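Local coordinates for protein tRNA delta(2)-isopentenylpyrophosphate transferase (Bacillus halodurans, PDB 3EXA) that probably transfers a dimethylallyl group from dimethylallyl diphosphate to the adenine at position 37 of tRNAs that read codons beginning with uridine, at residues Glu3-Val14 against Tyr190-Met199; Ala24-Asp35 against Ile88-Gly99. All blocks are in the same frame, centred on the assembly; numbering follows the deposited sequence.

Contact 1 of 2, residues Glu3-Val14 against Tyr190-Met199; sequences EKLVAIVGPTAV and YNLVMIGLTM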
loop_
_atom_site.group_PDB
_atom_site.type_symbol
_atom_site.label_atom_id
_atom_site.label_comp_id
_atom_site.label_asym_id
_atom_site.label_seq_id
_atom_site.Cartn_x
_atom_site.Cartn_y
_atom_site.Cartn_z
ATOM N N GLU A 3 1.750 -31.659 8.076
ATOM C CA GLU A 3 1.171 -31.551 9.414
ATOM C C GLU A 3 -0.318 -31.888 9.287
ATOM O O GLU A 3 -0.993 -31.423 8.364
ATOM C CB GLU A 3 1.295 -30.120 9.952
ATOM C CG GLU A 3 2.637 -29.739 10.556
ATOM C CD GLU A 3 2.689 -28.278 10.982
ATOM O OE1 GLU A 3 1.684 -27.774 11.527
ATOM O OE2 GLU A 3 3.736 -27.625 10.783
ATOM N N LYS A 4 -0.817 -32.684 10.230
ATOM C CA LYS A 4 -2.214 -33.112 10.256
ATOM C C LYS A 4 -3.091 -32.114 11.002
ATOM O O LYS A 4 -2.700 -31.598 12.046
ATOM C CB LYS A 4 -2.335 -34.474 10.936
ATOM C CG LYS A 4 -1.641 -35.606 10.214
ATOM C CD LYS A 4 -1.783 -36.898 10.997
ATOM C CE LYS A 4 -1.006 -38.023 10.334
ATOM N NZ LYS A 4 -0.984 -39.267 11.161
ATOM N N LEU A 5 -4.284 -31.859 10.469
ATOM C CA LEU A 5 -5.210 -30.921 11.091
ATOM C C LEU A 5 -6.663 -31.338 10.921
ATOM O O LEU A 5 -7.144 -31.506 9.798
ATOM C CB LEU A 5 -5.019 -29.533 10.493
ATOM C CG LEU A 5 -6.038 -28.466 10.868
ATOM C CD1 LEU A 5 -6.181 -28.353 12.379
ATOM C CD2 LEU A 5 -5.580 -27.153 10.265
ATOM N N VAL A 6 -7.366 -31.506 12.038
ATOM C CA VAL A 6 -8.775 -31.879 11.986
ATOM C C VAL A 6 -9.622 -30.630 12.210
ATOM O O VAL A 6 -9.374 -29.879 13.150
ATOM C CB VAL A 6 -9.146 -32.916 13.080
ATOM C CG1 VAL A 6 -10.642 -33.222 13.007
ATOM C CG2 VAL A 6 -8.336 -34.201 12.901
ATOM N N ALA A 7 -10.607 -30.395 11.344
ATOM C CA ALA A 7 -11.479 -29.236 11.511
ATOM C C ALA A 7 -12.917 -29.693 11.712
ATOM O O ALA A 7 -13.404 -30.565 10.995
ATOM C CB ALA A 7 -11.388 -28.314 10.305
ATOM N N ILE A 8 -13.577 -29.124 12.716
ATOM C CA ILE A 8 -14.964 -29.441 13.011
ATOM C C ILE A 8 -15.715 -28.130 12.866
ATOM O O ILE A 8 -15.547 -27.211 13.661
ATOM C CB ILE A 8 -15.139 -29.973 14.447
ATOM C CG1 ILE A 8 -14.265 -31.203 14.654
ATOM C CG2 ILE A 8 -16.603 -30.316 14.703
ATOM C CD1 ILE A 8 -14.287 -31.728 16.064
ATOM N N VAL A 9 -16.534 -28.050 11.828
ATOM C CA VAL A 9 -17.291 -26.849 11.530
ATOM C C VAL A 9 -18.784 -27.149 11.577
ATOM O O VAL A 9 -19.188 -28.309 11.570
ATOM C CB VAL A 9 -16.953 -26.373 10.137
ATOM C CG1 VAL A 9 -15.437 -26.228 9.997
ATOM C CG2 VAL A 9 -17.479 -27.390 9.128
ATOM N N GLY A 10 -19.594 -26.096 11.589
ATOM C CA GLY A 10 -21.036 -26.256 11.638
ATOM C C GLY A 10 -21.651 -25.079 12.376
ATOM O O GLY A 10 -20.935 -24.342 13.048
ATOM N N PRO A 11 -22.969 -24.863 12.263
ATOM C CA PRO A 11 -23.665 -23.757 12.933
ATOM C C PRO A 11 -23.642 -23.895 14.454
ATOM O O PRO A 11 -22.982 -24.782 14.988
ATOM C CB PRO A 11 -25.078 -23.852 12.368
ATOM C CG PRO A 11 -25.236 -25.323 12.147
ATOM C CD PRO A 11 -23.919 -25.687 11.499
ATOM N N THR A 12 -24.368 -23.021 15.149
ATOM C CA THR A 12 -24.429 -23.061 16.612
ATOM C C THR A 12 -25.503 -24.026 17.086
ATOM O O THR A 12 -26.524 -24.199 16.426
ATOM C CB THR A 12 -24.814 -21.694 17.233
ATOM O OG1 THR A 12 -24.435 -20.626 16.356
ATOM C CG2 THR A 12 -24.125 -21.514 18.595
ATOM N N ALA A 13 -25.258 -24.633 18.243
ATOM C CA ALA A 13 -26.189 -25.551 18.877
ATOM C C ALA A 13 -26.248 -26.968 18.321
ATOM O O ALA A 13 -27.123 -27.745 18.704
ATOM C CB ALA A 13 -27.585 -24.933 18.885
ATOM N N VAL A 14 -25.320 -27.319 17.438
ATOM C CA VAL A 14 -25.299 -28.668 16.873
ATOM C C VAL A 14 -24.417 -29.629 17.669
ATOM O O VAL A 14 -24.215 -30.764 17.257
ATOM C CB VAL A 14 -24.796 -28.678 15.407
ATOM C CG1 VAL A 14 -25.858 -28.121 14.483
ATOM C CG2 VAL A 14 -23.520 -27.868 15.291
ATOM N N TYR A 190 -1.915 -28.613 4.840
ATOM C CA TYR A 190 -2.074 -29.630 5.887
ATOM C C TYR A 190 -2.709 -30.935 5.388
ATOM O O TYR A 190 -3.283 -30.995 4.295
ATOM C CB TYR A 190 -2.950 -29.107 7.044
ATOM C CG TYR A 190 -2.451 -27.876 7.765
ATOM C CD1 TYR A 190 -2.959 -26.621 7.470
ATOM C CD2 TYR A 190 -1.463 -27.973 8.747
ATOM C CE1 TYR A 190 -2.501 -25.490 8.127
ATOM C CE2 TYR A 190 -0.992 -26.847 9.413
ATOM C CZ TYR A 190 -1.517 -25.603 9.096
ATOM O OH TYR A 190 -1.054 -24.478 9.743
ATOM N N ASN A 191 -2.578 -31.978 6.204
ATOM C CA ASN A 191 -3.204 -33.270 5.930
ATOM C C ASN A 191 -4.502 -32.995 6.673
ATOM O O ASN A 191 -4.651 -33.353 7.845
ATOM C CB ASN A 191 -2.435 -34.409 6.618
ATOM C CG ASN A 191 -3.137 -35.755 6.494
ATOM O OD1 ASN A 191 -4.325 -35.827 6.161
ATOM N ND2 ASN A 191 -2.408 -36.828 6.785
ATOM N N LEU A 192 -5.418 -32.312 5.998
ATOM C CA LEU A 192 -6.672 -31.926 6.606
ATOM C C LEU A 192 -7.864 -32.840 6.372
ATOM O O LEU A 192 -8.045 -33.417 5.295
ATOM C CB LEU A 192 -7.030 -30.497 6.178
ATOM C CG LEU A 192 -8.294 -29.831 6.758
ATOM C CD1 LEU A 192 -8.129 -28.337 6.723
ATOM C CD2 LEU A 192 -9.529 -30.241 5.963
ATOM N N VAL A 193 -8.656 -32.965 7.434
ATOM C CA VAL A 193 -9.890 -33.725 7.460
ATOM C C VAL A 193 -10.888 -32.738 8.073
ATOM O O VAL A 193 -10.745 -32.298 9.221
ATOM C CB VAL A 193 -9.782 -34.990 8.342
ATOM C CG1 VAL A 193 -11.137 -35.678 8.435
ATOM C CG2 VAL A 193 -8.763 -35.953 7.746
HETATM N N MSE A 194 -11.878 -32.363 7.276
HETATM C CA MSE A 194 -12.884 -31.414 7.700
HETATM C C MSE A 194 -14.245 -32.095 7.783
HETATM O O MSE A 194 -14.710 -32.674 6.804
HETATM C CB MSE A 194 -12.936 -30.269 6.695
HETATM C CG MSE A 194 -13.367 -28.949 7.282
HETATM SE SE MSE A 194 -13.049 -27.473 6.069
HETATM C CE MSE A 194 -14.686 -26.499 6.389
ATOM N N ILE A 195 -14.877 -32.037 8.947
ATOM C CA ILE A 195 -16.193 -32.646 9.122
ATOM C C ILE A 195 -17.187 -31.557 9.487
ATOM O O ILE A 195 -16.825 -30.571 10.121
ATOM C CB ILE A 195 -16.199 -33.694 10.259
ATOM C CG1 ILE A 195 -15.759 -33.033 11.561
ATOM C CG2 ILE A 195 -15.278 -34.872 9.913
ATOM C CD1 ILE A 195 -15.874 -33.917 12.765
ATOM N N GLY A 196 -18.440 -31.729 9.089
ATOM C CA GLY A 196 -19.442 -30.731 9.417
ATOM C C GLY A 196 -20.606 -31.360 10.154
ATOM O O GLY A 196 -21.030 -32.466 9.820
ATOM N N LEU A 197 -21.105 -30.662 11.172
ATOM C CA LEU A 197 -22.239 -31.124 11.965
ATOM C C LEU A 197 -23.470 -30.298 11.588
ATOM O O LEU A 197 -23.435 -29.067 11.635
ATOM C CB LEU A 197 -21.934 -30.969 13.457
ATOM C CG LEU A 197 -20.607 -31.612 13.898
ATOM C CD1 LEU A 197 -20.486 -31.554 15.416
ATOM C CD2 LEU A 197 -20.545 -33.053 13.411
ATOM N N THR A 198 -24.543 -30.985 11.193
ATOM C CA THR A 198 -25.791 -30.347 10.786
ATOM C C THR A 198 -26.892 -30.898 11.633
ATOM O O THR A 198 -26.669 -31.737 12.506
ATOM C CB THR A 198 -26.230 -30.700 9.357
ATOM O OG1 THR A 198 -25.099 -31.099 8.584
ATOM C CG2 THR A 198 -26.920 -29.512 8.706
HETATM N N MSE A 199 -28.105 -30.472 11.303
HETATM C CA MSE A 199 -29.282 -30.896 12.034
HETATM C C MSE A 199 -30.515 -30.393 11.299
HETATM O O MSE A 199 -30.445 -29.412 10.559
HETATM C CB MSE A 199 -29.214 -30.291 13.433
HETATM C CG MSE A 199 -29.976 -31.020 14.515
HETATM SE SE MSE A 199 -29.654 -30.152 16.240
HETATM C CE MSE A 199 -28.027 -31.044 16.756
HETATM O O HOH W 1 0.802 -25.049 11.698
#
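The ring of Tyr190 receives Leu5 over one face and Glu3 at its edge. Leu5 CD2 makes a CH-pi contact 4.1 Å from the ring centroid, shifted toward the rim, while Glu3 O lies in the ring plane. The Glu3 carboxylate runs alongside the ring, turned 65° from it, and one water joins Glu3 OE1 to Tyr190 OH; Thr86 of helix 74-90 holds the other oxygen, OE2. From here on, strands 4-9 and 191-198 are parallel neighbours in the P-loop NTPase sheet. Leu5, Ala7 and Val9 each use both backbone N and O toward 191-198, whereas Val6 and Ile8 turn theirs to strand 94-98 and Gly99 after it. The ladder bonds are nearly linear in the middle, as where Ile195 N meets Ala7 O at 2.9 Å (171° at the hydrogen).

On one face of the sheet Ile8 and Ile195 lie side by side. With its CG1 branch set between backbone N and carbonyl carbon (chi1 58°), Ile195 lays CD1 on Ile8 CG1 at 3.7 Å, and helices 16-25 and 294-317 pack over this layer. On the other face the selenomethionine Met194 brings CG against Ala7 CB, then bends so that its CE reaches Val9 CG1, also at 3.7 Å, the two side chains crossing at about a right angle.

Beyond Val9 the chain enters the Walker A loop, predicted to bind ATP and, by similarity, substrate. Gly10 suits its place: a CB there would fall 2.6 Å from Leu197 O, and its backbone angles themselves call for glycine. Pro11 CD approaches Leu197 O at 3.4 Å. The loop then comes back over 191-198 through Val14, whose CG2 rests 3.9 Å from Leu197 CB and whose CA meets the selenomethionine methyl, Met199 CE, at 3.6 Å.

Contact 2 of 2, residues Ala24-Asp35 against Ile88-Gly99; sequences AKRLNGEVISGD and IHERGRLPFLVG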
loop_
_atom_site.group_PDB
_atom_site.type_symbol
_atom_site.label_atom_id
_atom_site.label_comp_id
_atom_site.label_asym_id
_atom_site.label_seq_id
_atom_site.Cartn_x
_atom_site.Cartn_y
_atom_site.Cartn_z
ATOM N N ALA A 24 -11.181 -35.623 20.591
ATOM C CA ALA A 24 -9.816 -35.283 20.979
ATOM C C ALA A 24 -9.275 -36.178 22.088
ATOM O O ALA A 24 -8.059 -36.290 22.271
ATOM C CB ALA A 24 -9.744 -33.822 21.406
ATOM N N LYS A 25 -10.178 -36.814 22.824
ATOM C CA LYS A 25 -9.786 -37.704 23.907
ATOM C C LYS A 25 -9.172 -38.989 23.369
ATOM O O LYS A 25 -8.060 -39.368 23.741
ATOM C CB LYS A 25 -10.995 -38.038 24.781
ATOM C CG LYS A 25 -11.439 -36.909 25.686
ATOM C CD LYS A 25 -12.731 -37.275 26.386
ATOM C CE LYS A 25 -13.129 -36.223 27.403
ATOM N NZ LYS A 25 -12.167 -36.173 28.544
ATOM N N ARG A 26 -9.893 -39.661 22.485
ATOM C CA ARG A 26 -9.387 -40.905 21.925
ATOM C C ARG A 26 -8.449 -40.676 20.742
ATOM O O ARG A 26 -8.005 -41.626 20.104
ATOM C CB ARG A 26 -10.559 -41.796 21.513
ATOM C CG ARG A 26 -11.565 -41.093 20.641
ATOM C CD ARG A 26 -12.995 -41.476 21.010
ATOM N NE ARG A 26 -13.438 -42.764 20.479
ATOM C CZ ARG A 26 -14.710 -43.158 20.483
ATOM N NH1 ARG A 26 -15.060 -44.340 19.982
ATOM N NH2 ARG A 26 -15.638 -42.353 20.988
ATOM N N LEU A 27 -8.131 -39.417 20.462
ATOM C CA LEU A 27 -7.245 -39.095 19.357
ATOM C C LEU A 27 -6.083 -38.248 19.856
ATOM O O LEU A 27 -5.365 -37.641 19.064
ATOM C CB LEU A 27 -8.023 -38.342 18.278
ATOM C CG LEU A 27 -8.064 -38.934 16.860
ATOM C CD1 LEU A 27 -8.456 -40.396 16.904
ATOM C CD2 LEU A 27 -9.054 -38.151 16.018
ATOM N N ASN A 28 -5.913 -38.218 21.177
ATOM C CA ASN A 28 -4.856 -37.449 21.844
ATOM C C ASN A 28 -4.628 -36.093 21.180
ATOM O O ASN A 28 -3.537 -35.832 20.690
ATOM C CB ASN A 28 -3.540 -38.258 21.848
ATOM C CG ASN A 28 -2.441 -37.613 22.698
ATOM O OD1 ASN A 28 -2.669 -37.224 23.845
ATOM N ND2 ASN A 28 -1.240 -37.519 22.140
ATOM N N GLY A 29 -5.639 -35.226 21.174
ATOM C CA GLY A 29 -5.472 -33.933 20.534
ATOM C C GLY A 29 -5.745 -32.706 21.388
ATOM O O GLY A 29 -6.193 -32.828 22.526
ATOM N N GLU A 30 -5.451 -31.521 20.851
ATOM C CA GLU A 30 -5.699 -30.275 21.570
ATOM C C GLU A 30 -6.647 -29.442 20.721
ATOM O O GLU A 30 -6.646 -29.573 19.499
ATOM C CB GLU A 30 -4.402 -29.511 21.801
ATOM C CG GLU A 30 -3.305 -30.357 22.398
ATOM C CD GLU A 30 -2.199 -29.516 22.999
ATOM O OE1 GLU A 30 -1.970 -28.389 22.516
ATOM O OE2 GLU A 30 -1.553 -29.982 23.958
ATOM N N VAL A 31 -7.456 -28.586 21.339
ATOM C CA VAL A 31 -8.393 -27.801 20.541
ATOM C C VAL A 31 -8.022 -26.353 20.343
ATOM O O VAL A 31 -7.673 -25.648 21.289
ATOM C CB VAL A 31 -9.829 -27.802 21.127
ATOM C CG1 VAL A 31 -10.742 -26.975 20.226
ATOM C CG2 VAL A 31 -10.359 -29.217 21.268
ATOM N N ILE A 32 -8.101 -25.902 19.101
ATOM C CA ILE A 32 -7.834 -24.506 18.812
ATOM C C ILE A 32 -9.199 -23.918 18.498
ATOM O O ILE A 32 -9.847 -24.325 17.525
ATOM C CB ILE A 32 -6.947 -24.316 17.593
ATOM C CG1 ILE A 32 -5.638 -25.088 17.775
ATOM C CG2 ILE A 32 -6.683 -22.829 17.404
ATOM C CD1 ILE A 32 -4.721 -24.995 16.578
ATOM N N SER A 33 -9.637 -22.974 19.329
ATOM C CA SER A 33 -10.932 -22.330 19.165
ATOM C C SER A 33 -10.944 -21.468 17.919
ATOM O O SER A 33 -10.108 -20.581 17.765
ATOM C CB SER A 33 -11.260 -21.461 20.380
ATOM O OG SER A 33 -12.488 -20.767 20.175
ATOM N N GLY A 34 -11.889 -21.735 17.025
ATOM C CA GLY A 34 -11.968 -20.953 15.806
ATOM C C GLY A 34 -12.986 -19.833 15.902
ATOM O O GLY A 34 -13.162 -19.072 14.953
ATOM N N ASP A 35 -13.650 -19.723 17.050
ATOM C CA ASP A 35 -14.673 -18.702 17.268
ATOM C C ASP A 35 -14.077 -17.390 17.783
ATOM O O ASP A 35 -13.745 -17.258 18.958
ATOM C CB ASP A 35 -15.721 -19.253 18.242
ATOM C CG ASP A 35 -16.803 -18.252 18.573
ATOM O OD1 ASP A 35 -17.870 -18.684 19.051
ATOM O OD2 ASP A 35 -16.593 -17.042 18.366
ATOM N N ILE A 88 1.534 -27.955 18.782
ATOM C CA ILE A 88 0.713 -29.095 19.170
ATOM C C ILE A 88 1.322 -30.363 18.559
ATOM O O ILE A 88 1.293 -31.437 19.171
ATOM C CB ILE A 88 -0.748 -28.899 18.692
ATOM C CG1 ILE A 88 -1.385 -27.756 19.494
ATOM C CG2 ILE A 88 -1.546 -30.200 18.843
ATOM C CD1 ILE A 88 -2.794 -27.385 19.056
ATOM N N HIS A 89 1.890 -30.236 17.361
ATOM C CA HIS A 89 2.526 -31.381 16.711
ATOM C C HIS A 89 3.849 -31.706 17.376
ATOM O O HIS A 89 4.270 -32.858 17.390
ATOM C CB HIS A 89 2.755 -31.111 15.230
ATOM C CG HIS A 89 1.597 -31.511 14.375
ATOM N ND1 HIS A 89 1.223 -32.822 14.201
ATOM C CD2 HIS A 89 0.704 -30.763 13.685
ATOM C CE1 HIS A 89 0.138 -32.869 13.438
ATOM N NE2 HIS A 89 -0.193 -31.637 13.115
ATOM N N GLU A 90 4.496 -30.681 17.923
ATOM C CA GLU A 90 5.768 -30.846 18.617
ATOM C C GLU A 90 5.544 -31.665 19.891
ATOM O O GLU A 90 6.466 -32.314 20.384
ATOM C CB GLU A 90 6.351 -29.484 19.001
ATOM C CG GLU A 90 6.536 -28.508 17.848
ATOM C CD GLU A 90 7.920 -28.547 17.247
ATOM O OE1 GLU A 90 8.155 -27.815 16.260
ATOM O OE2 GLU A 90 8.778 -29.303 17.759
ATOM N N ARG A 91 4.326 -31.617 20.428
ATOM C CA ARG A 91 3.981 -32.361 21.639
ATOM C C ARG A 91 3.499 -33.756 21.301
ATOM O O ARG A 91 3.241 -34.559 22.193
ATOM C CB ARG A 91 2.877 -31.651 22.429
ATOM C CG ARG A 91 3.342 -30.498 23.290
ATOM C CD ARG A 91 2.184 -29.943 24.116
ATOM N NE ARG A 91 1.231 -29.147 23.339
ATOM C CZ ARG A 91 1.472 -27.922 22.872
ATOM N NH1 ARG A 91 2.642 -27.343 23.094
ATOM N NH2 ARG A 91 0.535 -27.262 22.200
ATOM N N GLY A 92 3.368 -34.036 20.007
ATOM C CA GLY A 92 2.908 -35.342 19.567
ATOM C C GLY A 92 1.401 -35.487 19.681
ATOM O O GLY A 92 0.886 -36.595 19.806
ATOM N N ARG A 93 0.702 -34.358 19.635
ATOM C CA ARG A 93 -0.748 -34.322 19.739
ATOM C C ARG A 93 -1.348 -33.926 18.402
ATOM O O ARG A 93 -0.656 -33.396 17.529
ATOM C CB ARG A 93 -1.168 -33.281 20.771
ATOM C CG ARG A 93 -0.530 -33.444 22.120
ATOM C CD ARG A 93 -1.275 -34.462 22.926
ATOM N NE ARG A 93 -0.821 -34.486 24.308
ATOM C CZ ARG A 93 -0.989 -33.488 25.170
ATOM N NH1 ARG A 93 -1.602 -32.378 24.791
ATOM N NH2 ARG A 93 -0.558 -33.607 26.422
ATOM N N LEU A 94 -2.649 -34.159 18.260
ATOM C CA LEU A 94 -3.359 -33.814 17.036
ATOM C C LEU A 94 -4.160 -32.522 17.217
ATOM O O LEU A 94 -5.063 -32.449 18.056
ATOM C CB LEU A 94 -4.294 -34.956 16.643
ATOM C CG LEU A 94 -5.211 -34.691 15.455
ATOM C CD1 LEU A 94 -4.382 -34.396 14.216
ATOM C CD2 LEU A 94 -6.091 -35.895 15.239
ATOM N N PRO A 95 -3.838 -31.483 16.428
ATOM C CA PRO A 95 -4.538 -30.200 16.516
ATOM C C PRO A 95 -5.947 -30.215 15.929
ATOM O O PRO A 95 -6.172 -30.695 14.816
ATOM C CB PRO A 95 -3.611 -29.255 15.761
ATOM C CG PRO A 95 -3.090 -30.133 14.681
ATOM C CD PRO A 95 -2.754 -31.410 15.436
ATOM N N PHE A 96 -6.880 -29.667 16.701
ATOM C CA PHE A 96 -8.294 -29.583 16.345
ATOM C C PHE A 96 -8.759 -28.119 16.212
ATOM O O PHE A 96 -8.658 -27.340 17.162
ATOM C CB PHE A 96 -9.131 -30.277 17.437
ATOM C CG PHE A 96 -9.310 -31.767 17.242
ATOM C CD1 PHE A 96 -10.458 -32.266 16.626
ATOM C CD2 PHE A 96 -8.349 -32.666 17.693
ATOM C CE1 PHE A 96 -10.650 -33.644 16.455
ATOM C CE2 PHE A 96 -8.532 -34.045 17.528
ATOM C CZ PHE A 96 -9.690 -34.534 16.907
ATOM N N LEU A 97 -9.254 -27.751 15.034
ATOM C CA LEU A 97 -9.771 -26.409 14.802
ATOM C C LEU A 97 -11.284 -26.570 14.880
ATOM O O LEU A 97 -11.908 -27.158 13.980
ATOM C CB LEU A 97 -9.360 -25.887 13.420
ATOM C CG LEU A 97 -9.736 -24.439 13.062
ATOM C CD1 LEU A 97 -9.098 -23.471 14.029
ATOM C CD2 LEU A 97 -9.276 -24.134 11.659
ATOM N N VAL A 98 -11.858 -26.048 15.966
ATOM C CA VAL A 98 -13.293 -26.161 16.243
ATOM C C VAL A 98 -14.103 -24.871 16.219
ATOM O O VAL A 98 -13.668 -23.838 16.728
ATOM C CB VAL A 98 -13.534 -26.844 17.626
ATOM C CG1 VAL A 98 -15.034 -27.016 17.883
ATOM C CG2 VAL A 98 -12.853 -28.187 17.654
ATOM N N GLY A 99 -15.293 -24.965 15.628
ATOM C CA GLY A 99 -16.202 -23.842 15.534
ATOM C C GLY A 99 -15.638 -22.715 14.711
ATOM O O GLY A 99 -14.744 -22.931 13.892
HETATM O O HOH W 2 0.484 -37.256 24.785
#
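Phe96 packs its ring against Ala24 and Leu27 at the tight end of this contact, where parallel strands 29-33 and 94-98 are neighbours in the P-loop NTPase sheet. Ala24 CB sits over one ring face, 4.1 Å from Phe96 CE2; Leu27 CD2 comes to the edge, 3.8 Å from Phe96 CZ, the two side chains running at about a right angle, and Leu27 also lies alongside Leu94. A CB on Gly29 would collide with both Leu94 O and Phe96 CE2, which favours glycine. Farther along the same face Val31 CG1 presses on Val98 CG2 at 3.5 Å. On the opposite face Ile32 packs its CG1 branch against Ile88 CD1, with Leu97 beside its CG2.

Toward the start of the strands, on the face of Ile32, the contact loosens: Glu30 itself is buried, but its partners Arg91 and Arg93 reach toward solvent. Glu30, its CG anti to the carbonyl carbon (chi1 -50°), extends past Ile88 to a carboxylate shared by both. Arg91 grips it side-on, NH2 meeting OE1 at 2.8 Å on the syn side, though tilted out of the carboxylate plane, and NE reaching OE2 at 3.0 Å from above that plane; the two planes are only 22° apart. Arg93, bent at chi2, brings NH1 to OE2 in a second salt bridge, its guanidinium turned 54° from the carboxylate. With an alanine in place of Glu30 the carboxylate is gone, and Arg91 and Arg93 would probably be left without their shared countercharge and freer to turn. Gly92 is the positive-phi residue of a Schellman motif that follows helix 74-90. At the exposed corner Asn28 sets its amide across the Arg93 side chain, and a water accepts from Asn28 ND2 at 3.2 Å and from Arg93 NE at 3.1 Å.

In the fold
From the N terminus the chain first lays down strand 4-9, passes through the P-loop and helix 16-25, and enters strand 29-33. Helix 74-90 then returns it to strand 94-98, where contact 2 closes a loop of about fifty residues. That strand slots between 29-33 and 4-9. Only after several more helices does strand 191-198 arrive on the far side of 4-9, so contact 1 closes a much longer loop with contact 2 nested inside it. The two meet along the shared sheet, with centres about 12 Å apart: Val6 O probably accepts from Leu97 N, and His89 NE2 probably bonds to Lys4 O, tying helix 74-90 to the first strand.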